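PDB 4F7A: putative uncharacterized protein from Bacteroides vulgatus, which probably binds mucin O-glycans at the cell surface as an outer-membrane lipoprotein of the SusD/RagB nutrient-uptake family. Local coordinates for residues E123-I128 / I135-F140; E153-F158 / R501-T506; K30-N35 / L118-E123; W46-N51 / W86-N91. One frame throughout, in Å; residues are numbered along the deposited sequence.

Contact 1. Residues E123-I128 / I135-F140; sequences EAMHRI and IVYSKF
Met125 and Ile128, on helix 111-132 of this TPR-like fold, face Ile135 and Tyr137 in the loop that follows the same helix. Residue 125 is selenomethionine. Its CG lies 3.7 Å from CE1 of Tyr137, near the plane of the ring and at its edge. CB of Met125 is equally close to CE1, at 3.7 Å, but lies off the ring plane. Beyond CG the chain bends at chi2 and again at chi3, and CE ends 4.2 Å from Val136 O. The loop thus folds back on the helix it has just left, and a type I turn from Tyr137 to Phe140 follows. Ile135 reaches both helix residues. With chi1 at 63°, its CG1 stands between the backbone N and the carbonyl carbon. An extended chi2 of 166° then carries CD1 to 3.9 Å from Met125 O. The other branch, CG2, meets CG2 of Ile128 at 3.8 Å, the two side chains running at about a right angle. No hydrogen bond joins the two segments, and the touching residues are all buried. The polar end of Tyr137 is satisfied by Asp161, whose OD2 is hydrogen-bonded to the phenol OH. Val136 O is hydrogen-bonded to Tyr90 OH of helix 84-104.

Contact 2. Residues E153-F158 / R501-T506; sequences EAYKAF and RLWWDT
Tyr155 on helix 151-174 meets two consecutive tryptophans, Trp503 and Trp504, from the C-terminal loop. The closer packing is with Trp504. Its CG stands between the backbone N and the carbonyl carbon (chi1 49°), which brings CD1 and NE1 of the indole to the phenol. Tyr155 CE1 lies 3.8 Å from Trp504 CD1, and Tyr155 OH lies 3.7 Å from Trp504 NE1. The phenol ring and the five-membered ring sit obliquely, with planes at 74° and centroids 5.5 Å apart. Their polar ends do not bond each other. Both are hydrogen-bonded to Asp130 OD1 of helix 111-132, so one oxygen serves helix and loop alike. One face of the Tyr155 ring is covered from within its own helix, where CD2 of Phe158 stands 4.2 Å above the centre. The Trp503 side is looser. That indole touches Tyr155 only at the root of the side chain, with CZ3 4.2 Å from CB, and Trp503 remains partly exposed. Exposed Lys156 lies on this side. The type I turn from Leu502 to Asp505 presents both indoles to the helix. A salt bridge from Arg501 NH1 to Asp505 OD1, 2.9 Å long, spans that turn. Around the contact, helix 111-132 supplies Thr129 against Tyr155, helix 193-210 packs Leu207 against Tyr155 and Arg210 against Trp504, and the following loop lays Val211 against Trp503.

Contact 3. Residues K30-N35 / L118-E123; sequences KGIYFN and LILKVE
Ile32 overlaps the aliphatic part of Glu123 and reaches the end of Leu120, one helical turn earlier. Both branches of the isoleucine are used. CD1 lies 3.8 Å from Glu123 CG, and CG2 lies 3.9 Å from the same carbon, so both methyl groups press on one methylene from the same side. The side chains run at about a right angle to each other. Glu123 sends CG away from its backbone N (chi1 168°), then bends at chi2 (61°). That bend turns the carboxylate along the flank of Ile32, where OE2 comes to 3.7 Å from CG2. This is a packing contact between a carboxylate oxygen and a methyl group, and no hydrogen bond crosses between the segments. Leu120 adds a lighter touch through CD2, 4.1 Å from Ile32 CD1. All three residues are buried. On the other side of the contact, Ile32 lies in the loop after helix 15-30. Tyr33, next in the chain, is the centre of an inverse gamma turn, and Asn35 N is hydrogen-bonded to Lys30 O at 2.8 Å. The backbone of Ile32 is also held: its carbonyl O accepts a hydrogen bond from Arg127 NH2, a turn further along helix 111-132. The contact therefore joins the link between helices 15-30 and 44-51 to the middle of helix 111-132. Strand 329-332 closes over it through Leu331, which touches both Ile32 and Glu123. Helix 193-210 brings Trp196 against Leu120.

Contact 4. Residues W46-N51 / W86-N91; sequences WQTFQN and WNYTYN
Phe49 directs its CG away from the backbone N (chi1 -168°), while Tyr88 holds its CG beside the backbone N (chi1 -67°). These torsions send the two rings past each other in opposite directions. CD2 of Phe49 comes to 3.9 Å from CB of Tyr88, which sits at the edge of the phenyl ring and in its plane. The far end of the phenyl ring goes on to Thr89. Its CZ lies 3.3 Å from Thr89 OG1, again near the ring plane. That hydroxyl is hydrogen-bonded to Ala85 O of its own helix. The contact is a helix-helix crossing in the mainly helical, TPR-like body. The short segments of helices 44-51 and 84-104 approach to 10.0 Å between axes, at a signed angle of -112°. Both segments include a wider pi-type turn. On the less buried side Thr48 takes over, with OG1 3.9 Å from CE2 of Tyr88 at the ring edge. A water links the helices there, 2.7 Å from Thr48 OG1 and 2.9 Å from Tyr88 OH, and it lies in the plane of the tyrosine ring. Thr48 OG1 is also hydrogen-bonded to Ser84 OG. On the buried side, Arg127 and Met436 pack against Phe49.

Helix 111-132 connects most of this set. Contact 3 uses its middle and contact 1 the next turn; they share Glu123, with centres about 11 Å apart. Contact 2 also lies about 11 Å from contact 1, where Phe158 meets the Tyr137 ring edge-to-face. Along the chain, contact 4 is nested within contact 3, contact 3 closes before contact 1 opens, and contact 1 closes before contact 2 opens. The centres of contacts 3 and 4 are about 12 Å apart, those of contacts 2 and 4 about 21 Å, without touching. Arg127 NH2 is hydrogen-bonded to Ile32 O and Gln50 OE1. Together the contacts tie the loop after helix 15-30, four helices and the C-terminal loop into one body.

Contact 1. Residues E123-I128 / I135-F140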
# COMPACT_ATOMS: atom_id res chain seq x y z
N GLU A 123 -8.29 3.00 -7.26
CA GLU A 123 -6.88 2.84 -6.86
C GLU A 123 -6.44 3.95 -5.88
O GLU A 123 -5.80 3.68 -4.88
CB GLU A 123 -5.95 2.81 -8.09
CG GLU A 123 -4.45 2.95 -7.75
CD GLU A 123 -3.90 1.85 -6.88
OE1 GLU A 123 -4.55 0.77 -6.76
OE2 GLU A 123 -2.80 2.06 -6.30
N ALA A 124 -6.78 5.20 -6.19
CA ALA A 124 -6.42 6.33 -5.32
C ALA A 124 -7.15 6.28 -3.99
O ALA A 124 -6.56 6.45 -2.94
CB ALA A 124 -6.72 7.68 -6.01
N MSE A 125 -8.47 6.07 -4.04
CA MSE A 125 -9.26 6.33 -2.86
C MSE A 125 -9.35 5.16 -1.88
O MSE A 125 -9.63 5.37 -0.71
CB MSE A 125 -10.66 6.81 -3.26
CG MSE A 125 -10.63 8.10 -4.09
SE MSE A 125 -9.55 9.50 -3.35
CE MSE A 125 -10.72 10.00 -1.90
N HIS A 126 -9.11 3.93 -2.33
CA HIS A 126 -9.09 2.82 -1.36
C HIS A 126 -7.90 3.03 -0.43
O HIS A 126 -7.99 2.70 0.75
CB HIS A 126 -9.10 1.43 -2.04
CG HIS A 126 -7.74 0.93 -2.43
ND1 HIS A 126 -7.08 1.38 -3.55
CD2 HIS A 126 -6.90 0.05 -1.83
CE1 HIS A 126 -5.91 0.78 -3.64
NE2 HIS A 126 -5.77 -0.03 -2.60
N ARG A 127 -6.81 3.64 -0.94
CA ARG A 127 -5.66 3.98 -0.09
C ARG A 127 -6.01 5.00 1.03
O ARG A 127 -5.44 4.94 2.12
CB ARG A 127 -4.53 4.53 -0.95
CG ARG A 127 -3.84 3.47 -1.81
CD ARG A 127 -3.10 4.07 -3.01
NE ARG A 127 -2.13 5.13 -2.70
CZ ARG A 127 -0.85 4.94 -2.33
NH1 ARG A 127 -0.35 3.73 -2.14
NH2 ARG A 127 -0.06 5.98 -2.14
N ILE A 128 -6.96 5.89 0.75
CA ILE A 128 -7.41 6.90 1.72
C ILE A 128 -8.36 6.30 2.77
O ILE A 128 -8.17 6.53 3.96
CB ILE A 128 -8.07 8.12 1.00
CG1 ILE A 128 -7.09 8.71 -0.04
CG2 ILE A 128 -8.54 9.17 2.00
CD1 ILE A 128 -5.72 9.14 0.54
N ILE A 135 -14.70 8.11 4.52
CA ILE A 135 -14.21 9.13 3.59
C ILE A 135 -15.38 9.76 2.86
O ILE A 135 -16.52 9.30 2.97
CB ILE A 135 -13.21 8.54 2.56
CG1 ILE A 135 -13.87 7.47 1.67
CG2 ILE A 135 -11.94 7.95 3.29
CD1 ILE A 135 -13.01 7.08 0.39
N VAL A 136 -15.09 10.80 2.09
CA VAL A 136 -16.04 11.33 1.14
C VAL A 136 -15.76 10.66 -0.22
O VAL A 136 -14.64 10.80 -0.77
CB VAL A 136 -15.94 12.88 1.01
CG1 VAL A 136 -16.89 13.38 -0.06
CG2 VAL A 136 -16.27 13.55 2.35
N TYR A 137 -16.75 9.94 -0.75
CA TYR A 137 -16.56 9.22 -2.01
C TYR A 137 -17.84 9.16 -2.82
O TYR A 137 -18.00 9.94 -3.78
CB TYR A 137 -15.96 7.83 -1.77
CG TYR A 137 -15.55 7.13 -3.03
CD1 TYR A 137 -14.36 7.46 -3.66
CD2 TYR A 137 -16.35 6.16 -3.61
CE1 TYR A 137 -13.99 6.86 -4.87
CE2 TYR A 137 -15.98 5.53 -4.80
CZ TYR A 137 -14.79 5.88 -5.42
OH TYR A 137 -14.40 5.28 -6.58
N SER A 138 -18.77 8.28 -2.44
CA SER A 138 -19.96 8.07 -3.29
C SER A 138 -20.81 9.33 -3.39
O SER A 138 -21.53 9.52 -4.38
CB SER A 138 -20.81 6.88 -2.79
OG SER A 138 -21.54 7.24 -1.63
N LYS A 139 -20.71 10.21 -2.40
CA LYS A 139 -21.53 11.42 -2.42
C LYS A 139 -20.76 12.69 -2.85
O LYS A 139 -21.30 13.79 -2.81
CB LYS A 139 -22.21 11.60 -1.08
CG LYS A 139 -23.18 10.44 -0.82
CD LYS A 139 -23.91 10.53 0.52
CE LYS A 139 -23.02 10.12 1.67
NZ LYS A 139 -23.72 10.08 3.04
N PHE A 140 -19.52 12.53 -3.28
CA PHE A 140 -18.72 13.68 -3.70
C PHE A 140 -19.41 14.44 -4.84
O PHE A 140 -19.94 13.84 -5.78
CB PHE A 140 -17.32 13.25 -4.14
CG PHE A 140 -16.41 14.40 -4.46
CD1 PHE A 140 -15.72 15.07 -3.44
CD2 PHE A 140 -16.23 14.83 -5.77
CE1 PHE A 140 -14.87 16.14 -3.72
CE2 PHE A 140 -15.38 15.90 -6.07
CZ PHE A 140 -14.70 16.56 -5.05

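Contact 2. Residues E153-F158 / R501-T506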
# COMPACT_ATOMS: atom_id res chain seq x y z
N GLU A 153 -19.56 1.43 3.06
CA GLU A 153 -20.20 2.07 1.92
C GLU A 153 -19.18 2.45 0.86
O GLU A 153 -19.48 2.35 -0.35
CB GLU A 153 -20.97 3.31 2.36
CG GLU A 153 -22.26 2.95 3.09
CD GLU A 153 -22.83 4.08 3.97
OE1 GLU A 153 -22.22 5.16 4.16
OE2 GLU A 153 -23.92 3.87 4.51
N ALA A 154 -18.01 2.92 1.28
CA ALA A 154 -16.93 3.25 0.32
C ALA A 154 -16.49 2.00 -0.43
O ALA A 154 -16.35 2.02 -1.65
CB ALA A 154 -15.73 3.91 1.03
N TYR A 155 -16.25 0.90 0.31
CA TYR A 155 -15.90 -0.39 -0.34
C TYR A 155 -16.96 -0.86 -1.34
O TYR A 155 -16.65 -1.26 -2.47
CB TYR A 155 -15.57 -1.47 0.71
CG TYR A 155 -14.06 -1.50 0.96
CD1 TYR A 155 -13.44 -0.53 1.73
CD2 TYR A 155 -13.27 -2.48 0.39
CE1 TYR A 155 -12.05 -0.52 1.93
CE2 TYR A 155 -11.88 -2.50 0.61
CZ TYR A 155 -11.27 -1.51 1.35
OH TYR A 155 -9.90 -1.53 1.51
N LYS A 156 -18.22 -0.78 -0.95
CA LYS A 156 -19.28 -1.17 -1.86
C LYS A 156 -19.25 -0.26 -3.09
O LYS A 156 -19.42 -0.72 -4.21
CB LYS A 156 -20.64 -1.16 -1.15
CG LYS A 156 -20.75 -2.37 -0.19
CD LYS A 156 -22.10 -2.49 0.52
CE LYS A 156 -22.10 -3.74 1.41
NZ LYS A 156 -23.37 -3.90 2.18
N ALA A 157 -19.03 1.04 -2.90
CA ALA A 157 -18.95 1.94 -4.06
C ALA A 157 -17.73 1.58 -4.94
O ALA A 157 -17.82 1.62 -6.18
CB ALA A 157 -18.90 3.41 -3.62
N PHE A 158 -16.61 1.18 -4.33
CA PHE A 158 -15.44 0.76 -5.11
C PHE A 158 -15.79 -0.44 -6.00
O PHE A 158 -15.45 -0.46 -7.18
CB PHE A 158 -14.26 0.35 -4.25
CG PHE A 158 -13.72 1.41 -3.37
CD1 PHE A 158 -13.83 2.75 -3.68
CD2 PHE A 158 -13.02 1.05 -2.23
CE1 PHE A 158 -13.30 3.70 -2.83
CE2 PHE A 158 -12.50 1.99 -1.41
CZ PHE A 158 -12.64 3.33 -1.72
N ARG A 501 -10.22 0.65 15.54
CA ARG A 501 -10.18 -0.25 14.40
C ARG A 501 -11.08 0.22 13.26
O ARG A 501 -12.25 0.62 13.47
CB ARG A 501 -10.61 -1.68 14.80
CG ARG A 501 -9.66 -2.38 15.74
CD ARG A 501 -10.08 -3.81 15.95
NE ARG A 501 -9.35 -4.43 17.05
CZ ARG A 501 -8.14 -4.97 16.97
NH1 ARG A 501 -7.45 -4.99 15.82
NH2 ARG A 501 -7.60 -5.50 18.05
N LEU A 502 -10.56 0.10 12.04
CA LEU A 502 -11.37 0.33 10.85
C LEU A 502 -12.33 -0.83 10.63
O LEU A 502 -12.17 -1.90 11.23
CB LEU A 502 -10.48 0.56 9.64
CG LEU A 502 -9.54 1.75 9.81
CD1 LEU A 502 -8.74 1.99 8.54
CD2 LEU A 502 -10.35 3.02 10.23
N TRP A 503 -13.36 -0.60 9.81
CA TRP A 503 -14.40 -1.59 9.55
C TRP A 503 -13.84 -2.97 9.15
O TRP A 503 -14.29 -4.00 9.67
CB TRP A 503 -15.37 -1.05 8.48
CG TRP A 503 -16.38 -2.07 7.96
CD1 TRP A 503 -17.48 -2.57 8.61
CD2 TRP A 503 -16.36 -2.69 6.67
NE1 TRP A 503 -18.15 -3.45 7.78
CE2 TRP A 503 -17.48 -3.54 6.59
CE3 TRP A 503 -15.53 -2.57 5.55
CZ2 TRP A 503 -17.78 -4.28 5.44
CZ3 TRP A 503 -15.81 -3.33 4.42
CH2 TRP A 503 -16.92 -4.16 4.37
N TRP A 504 -12.85 -3.00 8.26
CA TRP A 504 -12.29 -4.29 7.81
C TRP A 504 -11.34 -4.97 8.78
O TRP A 504 -10.93 -6.11 8.53
CB TRP A 504 -11.65 -4.21 6.43
CG TRP A 504 -10.68 -3.08 6.14
CD1 TRP A 504 -10.83 -2.11 5.19
CD2 TRP A 504 -9.38 -2.85 6.72
NE1 TRP A 504 -9.75 -1.29 5.15
CE2 TRP A 504 -8.84 -1.71 6.08
CE3 TRP A 504 -8.63 -3.47 7.71
CZ2 TRP A 504 -7.58 -1.21 6.39
CZ3 TRP A 504 -7.41 -2.98 8.03
CH2 TRP A 504 -6.88 -1.84 7.38
N ASP A 505 -11.05 -4.31 9.89
CA ASP A 505 -10.14 -4.78 10.93
C ASP A 505 -11.00 -5.35 12.05
O ASP A 505 -11.58 -4.59 12.85
CB ASP A 505 -9.29 -3.59 11.42
CG ASP A 505 -8.36 -3.93 12.57
OD1 ASP A 505 -8.36 -5.10 13.04
OD2 ASP A 505 -7.63 -3.02 12.99
N THR A 506 -11.11 -6.67 12.10
CA THR A 506 -11.93 -7.35 13.11
C THR A 506 -11.10 -7.78 14.32
O THR A 506 -11.63 -8.27 15.30
CB THR A 506 -12.60 -8.61 12.53
OG1 THR A 506 -11.58 -9.50 12.07
CG2 THR A 506 -13.51 -8.23 11.37

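Contact 3. Residues K30-N35 / L118-E123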
# COMPACT_ATOMS: atom_id res chain seq x y z
N LYS A 30 -0.01 10.80 -11.39
CA LYS A 30 1.06 11.37 -10.57
C LYS A 30 0.66 11.52 -9.11
O LYS A 30 1.52 11.70 -8.25
CB LYS A 30 1.48 12.74 -11.11
CG LYS A 30 2.17 12.66 -12.45
CD LYS A 30 2.69 14.03 -12.89
CE LYS A 30 3.51 13.91 -14.18
NZ LYS A 30 3.91 15.22 -14.77
N GLY A 31 -0.63 11.47 -8.84
CA GLY A 31 -1.16 11.81 -7.53
C GLY A 31 -1.50 10.62 -6.64
O GLY A 31 -1.94 10.81 -5.52
N ILE A 32 -1.30 9.40 -7.12
CA ILE A 32 -1.58 8.18 -6.31
C ILE A 32 -0.43 7.95 -5.29
O ILE A 32 -0.64 8.10 -4.09
CB ILE A 32 -1.82 6.94 -7.19
CG1 ILE A 32 -3.04 7.15 -8.09
CG2 ILE A 32 -1.95 5.65 -6.32
CD1 ILE A 32 -3.12 6.17 -9.31
N TYR A 33 0.76 7.55 -5.77
CA TYR A 33 2.04 7.57 -5.00
C TYR A 33 2.55 8.98 -5.22
O TYR A 33 3.33 9.27 -6.16
CB TYR A 33 3.00 6.56 -5.57
CG TYR A 33 4.22 6.15 -4.73
CD1 TYR A 33 4.10 5.28 -3.63
CD2 TYR A 33 5.49 6.52 -5.12
CE1 TYR A 33 5.21 4.85 -2.94
CE2 TYR A 33 6.60 6.09 -4.43
CZ TYR A 33 6.46 5.25 -3.35
OH TYR A 33 7.59 4.83 -2.70
N PHE A 34 2.02 9.85 -4.38
CA PHE A 34 1.83 11.25 -4.71
C PHE A 34 3.15 11.93 -5.01
O PHE A 34 4.03 11.97 -4.17
CB PHE A 34 1.14 11.96 -3.54
CG PHE A 34 0.78 13.39 -3.83
CD1 PHE A 34 1.72 14.39 -3.67
CD2 PHE A 34 -0.49 13.73 -4.26
CE1 PHE A 34 1.40 15.71 -3.94
CE2 PHE A 34 -0.82 15.05 -4.53
CZ PHE A 34 0.12 16.04 -4.36
N ASN A 35 3.27 12.48 -6.22
CA ASN A 35 4.38 13.39 -6.50
C ASN A 35 4.00 14.39 -7.57
O ASN A 35 4.76 14.69 -8.50
CB ASN A 35 5.65 12.63 -6.83
CG ASN A 35 6.91 13.39 -6.40
OD1 ASN A 35 6.88 14.19 -5.45
ND2 ASN A 35 8.03 13.12 -7.08
N LEU A 118 -12.33 5.33 -13.73
CA LEU A 118 -12.94 4.67 -12.58
C LEU A 118 -11.93 3.81 -11.84
O LEU A 118 -11.89 3.84 -10.61
CB LEU A 118 -14.13 3.81 -13.01
CG LEU A 118 -15.34 4.64 -13.45
CD1 LEU A 118 -16.51 3.73 -13.86
CD2 LEU A 118 -15.78 5.59 -12.36
N ILE A 119 -11.14 3.05 -12.59
CA ILE A 119 -10.11 2.19 -11.99
C ILE A 119 -9.10 3.06 -11.21
O ILE A 119 -8.76 2.77 -10.06
CB ILE A 119 -9.42 1.30 -13.06
CG1 ILE A 119 -10.45 0.32 -13.66
CG2 ILE A 119 -8.24 0.48 -12.44
CD1 ILE A 119 -10.12 -0.17 -15.06
N LEU A 120 -8.61 4.11 -11.83
CA LEU A 120 -7.68 4.99 -11.13
C LEU A 120 -8.30 5.63 -9.88
O LEU A 120 -7.63 5.82 -8.88
CB LEU A 120 -7.17 6.08 -12.07
CG LEU A 120 -6.29 5.63 -13.21
CD1 LEU A 120 -6.04 6.84 -14.16
CD2 LEU A 120 -4.97 4.97 -12.71
N LYS A 121 -9.59 5.97 -9.95
CA LYS A 121 -10.27 6.61 -8.83
C LYS A 121 -10.35 5.65 -7.63
O LYS A 121 -10.12 6.05 -6.47
CB LYS A 121 -11.65 7.07 -9.30
CG LYS A 121 -12.41 7.89 -8.28
CD LYS A 121 -13.60 8.62 -8.91
CE LYS A 121 -14.72 7.68 -9.34
NZ LYS A 121 -15.88 8.38 -10.03
N VAL A 122 -10.63 4.39 -7.91
CA VAL A 122 -10.66 3.36 -6.87
C VAL A 122 -9.26 3.08 -6.35
O VAL A 122 -9.05 2.95 -5.14
CB VAL A 122 -11.29 2.04 -7.37
CG1 VAL A 122 -11.15 0.95 -6.30
CG2 VAL A 122 -12.73 2.26 -7.75
N GLU A 123 -8.29 3.00 -7.26
CA GLU A 123 -6.88 2.84 -6.86
C GLU A 123 -6.44 3.95 -5.88
O GLU A 123 -5.80 3.68 -4.88
CB GLU A 123 -5.95 2.81 -8.09
CG GLU A 123 -4.45 2.95 -7.75
CD GLU A 123 -3.90 1.85 -6.88
OE1 GLU A 123 -4.55 0.77 -6.76
OE2 GLU A 123 -2.80 2.06 -6.30

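Contact 4. Residues W46-N51 / W86-N91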
# COMPACT_ATOMS: atom_id res chain seq x y z
N TRP A 46 5.10 14.31 -0.56
CA TRP A 46 5.05 12.86 -0.44
C TRP A 46 5.64 12.40 0.90
O TRP A 46 5.17 11.41 1.47
CB TRP A 46 5.76 12.18 -1.61
CG TRP A 46 5.71 10.70 -1.52
CD1 TRP A 46 4.67 9.89 -1.91
CD2 TRP A 46 6.69 9.84 -0.94
NE1 TRP A 46 4.97 8.59 -1.64
CE2 TRP A 46 6.20 8.52 -1.05
CE3 TRP A 46 7.96 10.04 -0.39
CZ2 TRP A 46 6.92 7.41 -0.59
CZ3 TRP A 46 8.70 8.92 0.05
CH2 TRP A 46 8.16 7.63 -0.03
N GLN A 47 6.64 13.12 1.40
CA GLN A 47 7.30 12.70 2.62
C GLN A 47 6.31 12.58 3.78
O GLN A 47 6.38 11.63 4.55
CB GLN A 47 8.47 13.61 2.99
CG GLN A 47 9.22 13.14 4.27
CD GLN A 47 10.30 14.14 4.72
OE1 GLN A 47 10.11 15.34 4.60
NE2 GLN A 47 11.40 13.63 5.27
N THR A 48 5.38 13.53 3.89
CA THR A 48 4.31 13.45 4.92
C THR A 48 3.06 12.70 4.48
O THR A 48 2.34 12.14 5.32
CB THR A 48 3.91 14.85 5.47
OG1 THR A 48 3.26 15.61 4.44
CG2 THR A 48 5.16 15.63 5.97
N PHE A 49 2.77 12.68 3.18
CA PHE A 49 1.69 11.86 2.60
C PHE A 49 1.82 10.41 3.07
O PHE A 49 0.90 9.84 3.66
CB PHE A 49 1.76 11.94 1.06
CG PHE A 49 0.54 11.40 0.32
CD1 PHE A 49 0.32 10.05 0.18
CD2 PHE A 49 -0.34 12.26 -0.31
CE1 PHE A 49 -0.80 9.58 -0.53
CE2 PHE A 49 -1.43 11.80 -1.03
CZ PHE A 49 -1.67 10.46 -1.12
N GLN A 50 3.01 9.87 2.87
CA GLN A 50 3.24 8.46 3.10
C GLN A 50 4.51 8.08 3.87
O GLN A 50 4.48 7.13 4.66
CB GLN A 50 3.20 7.79 1.72
CG GLN A 50 3.81 6.48 1.59
CD GLN A 50 3.30 5.71 0.37
OE1 GLN A 50 2.58 6.22 -0.52
NE2 GLN A 50 3.71 4.47 0.33
N ASN A 51 5.63 8.74 3.61
CA ASN A 51 6.90 8.21 4.11
C ASN A 51 7.02 8.25 5.63
O ASN A 51 7.52 7.30 6.24
CB ASN A 51 8.12 8.89 3.48
CG ASN A 51 9.38 8.09 3.66
OD1 ASN A 51 10.37 8.60 4.18
ND2 ASN A 51 9.37 6.79 3.23
N TRP A 86 -4.96 12.63 3.24
CA TRP A 86 -6.28 13.26 3.05
C TRP A 86 -6.18 14.59 2.29
O TRP A 86 -6.80 14.77 1.23
CB TRP A 86 -6.98 13.49 4.42
CG TRP A 86 -8.36 14.06 4.27
CD1 TRP A 86 -8.68 15.35 3.96
CD2 TRP A 86 -9.61 13.37 4.45
NE1 TRP A 86 -10.05 15.49 3.91
CE2 TRP A 86 -10.64 14.29 4.20
CE3 TRP A 86 -9.95 12.05 4.79
CZ2 TRP A 86 -11.99 13.95 4.28
CZ3 TRP A 86 -11.32 11.70 4.83
CH2 TRP A 86 -12.31 12.65 4.59
N ASN A 87 -5.36 15.50 2.81
CA ASN A 87 -5.35 16.88 2.32
C ASN A 87 -4.91 16.97 0.85
O ASN A 87 -5.57 17.62 0.01
CB ASN A 87 -4.41 17.75 3.18
CG ASN A 87 -4.92 17.96 4.61
OD1 ASN A 87 -6.09 17.71 4.92
ND2 ASN A 87 -4.02 18.43 5.49
N TYR A 88 -3.81 16.30 0.52
CA TYR A 88 -3.27 16.36 -0.83
C TYR A 88 -4.19 15.68 -1.82
O TYR A 88 -4.37 16.16 -2.94
CB TYR A 88 -1.85 15.78 -0.86
CG TYR A 88 -0.85 16.64 -0.10
CD1 TYR A 88 -0.84 18.02 -0.22
CD2 TYR A 88 0.10 16.06 0.75
CE1 TYR A 88 0.07 18.81 0.49
CE2 TYR A 88 1.04 16.84 1.44
CZ TYR A 88 1.01 18.21 1.32
OH TYR A 88 1.91 19.00 2.01
N THR A 89 -4.78 14.56 -1.43
CA THR A 89 -5.64 13.83 -2.32
C THR A 89 -6.93 14.62 -2.60
O THR A 89 -7.32 14.77 -3.76
CB THR A 89 -5.96 12.43 -1.78
OG1 THR A 89 -4.75 11.68 -1.61
CG2 THR A 89 -6.84 11.69 -2.77
N TYR A 90 -7.57 15.16 -1.57
CA TYR A 90 -8.79 15.94 -1.77
C TYR A 90 -8.54 17.31 -2.38
O TYR A 90 -9.36 17.80 -3.13
CB TYR A 90 -9.58 16.07 -0.47
CG TYR A 90 -10.37 14.81 -0.17
CD1 TYR A 90 -11.49 14.47 -0.94
CD2 TYR A 90 -9.99 13.96 0.85
CE1 TYR A 90 -12.22 13.30 -0.66
CE2 TYR A 90 -10.69 12.81 1.14
CZ TYR A 90 -11.81 12.48 0.38
OH TYR A 90 -12.51 11.34 0.69
N ASN A 91 -7.39 17.92 -2.10
CA ASN A 91 -7.09 19.22 -2.69
C ASN A 91 -6.78 19.13 -4.18
O ASN A 91 -7.22 19.98 -4.95
CB ASN A 91 -5.94 19.92 -1.96
CG ASN A 91 -6.39 20.53 -0.65
OD1 ASN A 91 -7.58 20.76 -0.46
ND2 ASN A 91 -5.46 20.77 0.25
O HOH W 1 4.14 17.97 3.57